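Thrombospondin related anonymous protein (Plasmodium falciparum, PDB 4F1J) probably serves in cell adhesion of the malaria parasite, this part being its magnesium-binding von Willebrand factor A domain. Local coordinates at residues H23-K27 with H28-L32; N186-G189 with P190-A194. All coordinates share one frame; numbering follows the deposited sequence.

Interaction 1 (H23-K27 with H28-L32); sequences HNWVK and HAVPL
The indole of Trp25 meets two residues of the next turn, Val30 and Ala29. Val30 CG2 sits over one face of the indole, 3.9 Å from the centroid of the five-membered ring of Trp25. This is a CH-pi contact, with the methyl offset toward the rim. The Trp25 side chain leaves with CG anti to the backbone N (chi1 -179°), which lays the indole alongside the following turn. On its six-membered ring, CE3 of Trp25 lies 3.6 Å from CB of Ala29, which approaches obliquely. Asn24 and His28 meet differently. OD1 of Asn24 lies in the plane of the His28 ring, at its edge, 3.3 Å from CD2 of His28. The amide and ring planes are 45° apart. The amide itself is held by a hydrogen bond from ND2 of Asn24 to Ile20 O. One face of the same imidazole takes CB of Lys27 in a second CH-pi contact. The backbone widens here into a pi-type turn. Asn24 O accepts from both His28 N and Ala29 N, and Val30 N bonds to Trp25 O at 3.0 Å. Pro31 has no N-H to give, and its CD comes 3.2 Å from Val26 O, at a kink. The turn lies in helix 22-38, between strands 8-15 and 47-54. Trp25 and Ala29 pack on Met14 of strand 8-15, and His28 and Pro31 touch helix 184-200.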
loop_
_atom_site.group_PDB
_atom_site.type_symbol
_atom_site.label_atom_id
_atom_site.label_comp_id
_atom_site.label_asym_id
_atom_site.label_seq_id
_atom_site.Cartn_x
_atom_site.Cartn_y
_atom_site.Cartn_z
ATOM N N HIS A 23 -8.470 -0.308 18.561
ATOM C CA HIS A 23 -7.224 -0.576 19.311
ATOM C C HIS A 23 -6.110 -1.080 18.379
ATOM O O HIS A 23 -4.955 -0.725 18.542
ATOM C CB HIS A 23 -7.460 -1.533 20.488
ATOM C CG HIS A 23 -7.906 -2.894 20.081
ATOM N ND1 HIS A 23 -7.016 -3.895 19.795
ATOM C CD2 HIS A 23 -9.141 -3.439 19.973
ATOM C CE1 HIS A 23 -7.680 -4.995 19.484
ATOM N NE2 HIS A 23 -8.972 -4.754 19.601
ATOM N N ASN A 24 -6.483 -1.854 17.364
ATOM C CA ASN A 24 -5.539 -2.314 16.349
ATOM C C ASN A 24 -5.090 -1.196 15.429
ATOM O O ASN A 24 -3.914 -1.148 15.056
ATOM C CB ASN A 24 -6.123 -3.434 15.503
ATOM C CG ASN A 24 -6.121 -4.760 16.201
ATOM O OD1 ASN A 24 -5.226 -5.066 16.996
ATOM N ND2 ASN A 24 -7.098 -5.597 15.872
ATOM N N TRP A 25 -5.999 -0.289 15.094
ATOM C CA TRP A 25 -5.634 0.889 14.294
ATOM C C TRP A 25 -4.545 1.702 14.986
ATOM O O TRP A 25 -3.540 2.104 14.387
ATOM C CB TRP A 25 -6.850 1.767 14.066
ATOM C CG TRP A 25 -6.585 2.961 13.244
ATOM C CD1 TRP A 25 -6.503 4.243 13.661
ATOM C CD2 TRP A 25 -6.417 2.993 11.813
ATOM N NE1 TRP A 25 -6.277 5.077 12.606
ATOM C CE2 TRP A 25 -6.209 4.333 11.457
ATOM C CE3 TRP A 25 -6.396 2.013 10.811
ATOM C CZ2 TRP A 25 -5.997 4.733 10.139
ATOM C CZ3 TRP A 25 -6.188 2.410 9.509
ATOM C CH2 TRP A 25 -5.993 3.754 9.184
ATOM N N VAL A 26 -4.750 1.940 16.276
ATOM C CA VAL A 26 -3.848 2.775 17.063
ATOM C C VAL A 26 -2.546 2.045 17.392
ATOM O O VAL A 26 -1.436 2.610 17.231
ATOM C CB VAL A 26 -4.568 3.222 18.365
ATOM C CG1 VAL A 26 -3.553 3.846 19.381
ATOM C CG2 VAL A 26 -5.691 4.198 18.022
ATOM N N LYS A 27 -2.654 0.797 17.859
ATOM C CA LYS A 27 -1.467 0.065 18.323
ATOM C C LYS A 27 -0.674 -0.635 17.233
ATOM O O LYS A 27 0.520 -0.890 17.423
ATOM C CB LYS A 27 -1.801 -0.937 19.452
ATOM C CG LYS A 27 -2.305 -0.271 20.735
ATOM C CD LYS A 27 -1.411 0.843 21.275
ATOM C CE LYS A 27 -0.321 0.350 22.212
ATOM N NZ LYS A 27 0.492 1.495 22.780
ATOM N N HIS A 28 -1.299 -0.899 16.083
ATOM C CA HIS A 28 -0.638 -1.685 15.040
ATOM C C HIS A 28 -0.671 -1.087 13.634
ATOM O O HIS A 28 0.402 -0.999 12.996
ATOM C CB HIS A 28 -1.174 -3.095 14.993
ATOM C CG HIS A 28 -1.062 -3.824 16.304
ATOM N ND1 HIS A 28 0.148 -4.106 16.894
ATOM C CD2 HIS A 28 -2.011 -4.332 17.121
ATOM C CE1 HIS A 28 -0.064 -4.751 18.032
ATOM N NE2 HIS A 28 -1.366 -4.894 18.199
ATOM N N ALA A 29 -1.860 -0.725 13.134
ATOM C CA ALA A 29 -1.990 -0.220 11.731
ATOM C C ALA A 29 -1.187 1.053 11.496
ATOM O O ALA A 29 -0.392 1.127 10.548
ATOM C CB ALA A 29 -3.476 0.012 11.323
ATOM N N VAL A 30 -1.384 2.047 12.351
ATOM C CA VAL A 30 -0.657 3.309 12.205
ATOM C C VAL A 30 0.862 3.104 12.381
ATOM O O VAL A 30 1.638 3.538 11.535
ATOM C CB VAL A 30 -1.271 4.458 13.069
ATOM C CG1 VAL A 30 -0.331 5.646 13.171
ATOM C CG2 VAL A 30 -2.634 4.899 12.448
ATOM N N PRO A 31 1.295 2.449 13.475
ATOM C CA PRO A 31 2.719 2.095 13.596
ATOM C C PRO A 31 3.294 1.265 12.448
ATOM O O PRO A 31 4.483 1.407 12.133
ATOM C CB PRO A 31 2.782 1.331 14.913
ATOM C CG PRO A 31 1.644 1.881 15.715
ATOM C CD PRO A 31 0.544 2.127 14.710
ATOM N N LEU A 32 2.477 0.415 11.830
ATOM C CA LEU A 32 2.936 -0.391 10.692
ATOM C C LEU A 32 3.225 0.496 9.476
ATOM O O LEU A 32 4.255 0.322 8.814
ATOM C CB LEU A 32 1.891 -1.411 10.312
ATOM C CG LEU A 32 2.087 -2.194 9.019
ATOM C CD1 LEU A 32 3.371 -2.996 9.079
ATOM C CD2 LEU A 32 0.860 -3.106 8.775
#

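Interaction 2 (N186-G189 with P190-A194); sequences NVIG and PFMKA
Three backbone hydrogen bonds tie Val187, Ile188 and Gly189 to the turn that follows. Phe191 N donates to Val187 O at 3.1 Å. Met192 N donates to Ile188 O at 2.9 Å, and Lys193 N to Gly189 O, also at 2.9 Å. All three link residues four apart, the regular alpha-helical pattern. The pattern fails one step earlier, at Pro190. Its nitrogen carries no hydrogen, and the space of an N-H is taken by CD of Pro190, which lies 3.7 Å from Asn186 O and 3.4 Å from Val187 O. The helix is kinked at this point. Asn186 O therefore receives no backbone bond from Pro190, while Val187 O still accepts from Phe191.

The packing outside this backbone is apolar and centres on Ile188. Its CG1 branch is anti to the backbone N (chi1 -169°), and CD1 is carried forward along the helix. CD1 of Ile188 approaches the Phe191 ring obliquely, 3.9 Å from CD2 of Phe191. The same methyl lies 4.1 Å from CG of Met192. Ile188 and Met192 run side by side and point the same way, whereas Ile188 and Phe191 are angled across each other. The Met192 chain bends at chi2 and chi3 (-48° and -71°), and its end turns away from Ile188. Beyond the two segments, Phe191 makes an edge-to-face stack with Phe149. Ile188 and Met192 touch Leu36 of helix 22-38.

Pro190 and Lys193 are exposed, while Ile188, Phe191 and Met192 are buried. The helix is thus amphipathic here. Its inner side joins the neighbouring strand and helix through hydrophobic contacts, and the proline interrupts the backbone bonding for one step without ending the helix.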
loop_
_atom_site.group_PDB
_atom_site.type_symbol
_atom_site.label_atom_id
_atom_site.label_comp_id
_atom_site.label_asym_id
_atom_site.label_seq_id
_atom_site.Cartn_x
_atom_site.Cartn_y
_atom_site.Cartn_z
ATOM N N ASN A 186 7.236 -6.948 12.729
ATOM C CA ASN A 186 8.309 -7.917 12.447
ATOM C C ASN A 186 8.302 -8.467 11.028
ATOM O O ASN A 186 9.291 -9.055 10.585
ATOM C CB ASN A 186 8.216 -9.080 13.418
ATOM C CG ASN A 186 8.290 -8.634 14.862
ATOM O OD1 ASN A 186 7.459 -9.035 15.689
ATOM N ND2 ASN A 186 9.283 -7.803 15.179
ATOM N N VAL A 187 7.194 -8.292 10.320
ATOM C CA VAL A 187 7.035 -8.861 8.970
ATOM C C VAL A 187 7.276 -7.781 7.899
ATOM O O VAL A 187 7.712 -8.094 6.797
ATOM C CB VAL A 187 5.645 -9.539 8.793
ATOM C CG1 VAL A 187 5.529 -10.183 7.385
ATOM C CG2 VAL A 187 5.430 -10.603 9.878
ATOM N N ILE A 188 7.075 -6.516 8.261
ATOM C CA ILE A 188 7.060 -5.420 7.270
ATOM C C ILE A 188 8.439 -5.158 6.649
ATOM O O ILE A 188 8.545 -4.907 5.452
ATOM C CB ILE A 188 6.448 -4.108 7.868
ATOM C CG1 ILE A 188 6.176 -3.057 6.770
ATOM C CG2 ILE A 188 7.359 -3.513 8.944
ATOM C CD1 ILE A 188 5.191 -3.475 5.710
ATOM N N GLY A 189 9.499 -5.251 7.449
ATOM C CA GLY A 189 10.861 -5.057 6.918
ATOM C C GLY A 189 11.248 -6.059 5.843
ATOM O O GLY A 189 11.566 -5.666 4.722
ATOM N N PRO A 190 11.225 -7.373 6.167
ATOM C CA PRO A 190 11.470 -8.407 5.168
ATOM C C PRO A 190 10.558 -8.297 3.937
ATOM O O PRO A 190 11.003 -8.500 2.810
ATOM C CB PRO A 190 11.195 -9.689 5.948
ATOM C CG PRO A 190 11.569 -9.338 7.356
ATOM C CD PRO A 190 11.046 -7.953 7.516
ATOM N N PHE A 191 9.294 -7.950 4.157
ATOM C CA PHE A 191 8.363 -7.742 3.045
ATOM C C PHE A 191 8.844 -6.619 2.111
ATOM O O PHE A 191 8.941 -6.812 0.896
ATOM C CB PHE A 191 6.948 -7.478 3.588
ATOM C CG PHE A 191 5.955 -6.999 2.544
ATOM C CD1 PHE A 191 5.436 -7.869 1.576
ATOM C CD2 PHE A 191 5.508 -5.698 2.559
ATOM C CE1 PHE A 191 4.508 -7.418 0.631
ATOM C CE2 PHE A 191 4.577 -5.251 1.611
ATOM C CZ PHE A 191 4.077 -6.123 0.666
ATOM N N MET A 192 9.134 -5.448 2.666
ATOM C CA MET A 192 9.517 -4.306 1.841
ATOM C C MET A 192 10.866 -4.566 1.143
ATOM O O MET A 192 11.082 -4.156 -0.005
ATOM C CB MET A 192 9.595 -3.034 2.683
ATOM C CG MET A 192 8.276 -2.485 3.127
ATOM S SD MET A 192 7.008 -2.332 1.827
ATOM C CE MET A 192 7.678 -0.970 0.885
ATOM N N LYS A 193 11.756 -5.280 1.822
ATOM C CA LYS A 193 13.015 -5.683 1.188
ATOM C C LYS A 193 12.765 -6.535 -0.044
ATOM O O LYS A 193 13.314 -6.243 -1.123
ATOM C CB LYS A 193 13.928 -6.414 2.169
ATOM C CG LYS A 193 15.321 -6.652 1.593
ATOM C CD LYS A 193 16.198 -7.409 2.566
ATOM C CE LYS A 193 17.631 -7.500 2.059
ATOM N NZ LYS A 193 18.532 -7.892 3.202
ATOM N N ALA A 194 11.890 -7.528 0.089
ATOM C CA ALA A 194 11.531 -8.447 -1.003
ATOM C C ALA A 194 10.835 -7.718 -2.141
ATOM O O ALA A 194 11.138 -7.934 -3.306
ATOM C CB ALA A 194 10.649 -9.548 -0.493
#

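Interaction 1 comes first along the chain, on helix 22-38, and interaction 2 lies near the C-terminal end of this chain, on helix 184-200. Their centres are about 17 Å apart. The two helices pack against each other on the central mixed sheet of the von Willebrand factor A domain. They touch directly where CD1 of Leu32 lies 3.5 Å from CB of Ile188. Both residues also reach Phe149 of strand 145-151. Each contact includes a proline at which its helix kinks. The side chains of Asn24 and Trp25 in interaction 1 lie about 7 Å from that of Asp123 and about 8 Å from that of Ser17, respectively, both magnesium-binding residues. Interaction 2 is domain packing.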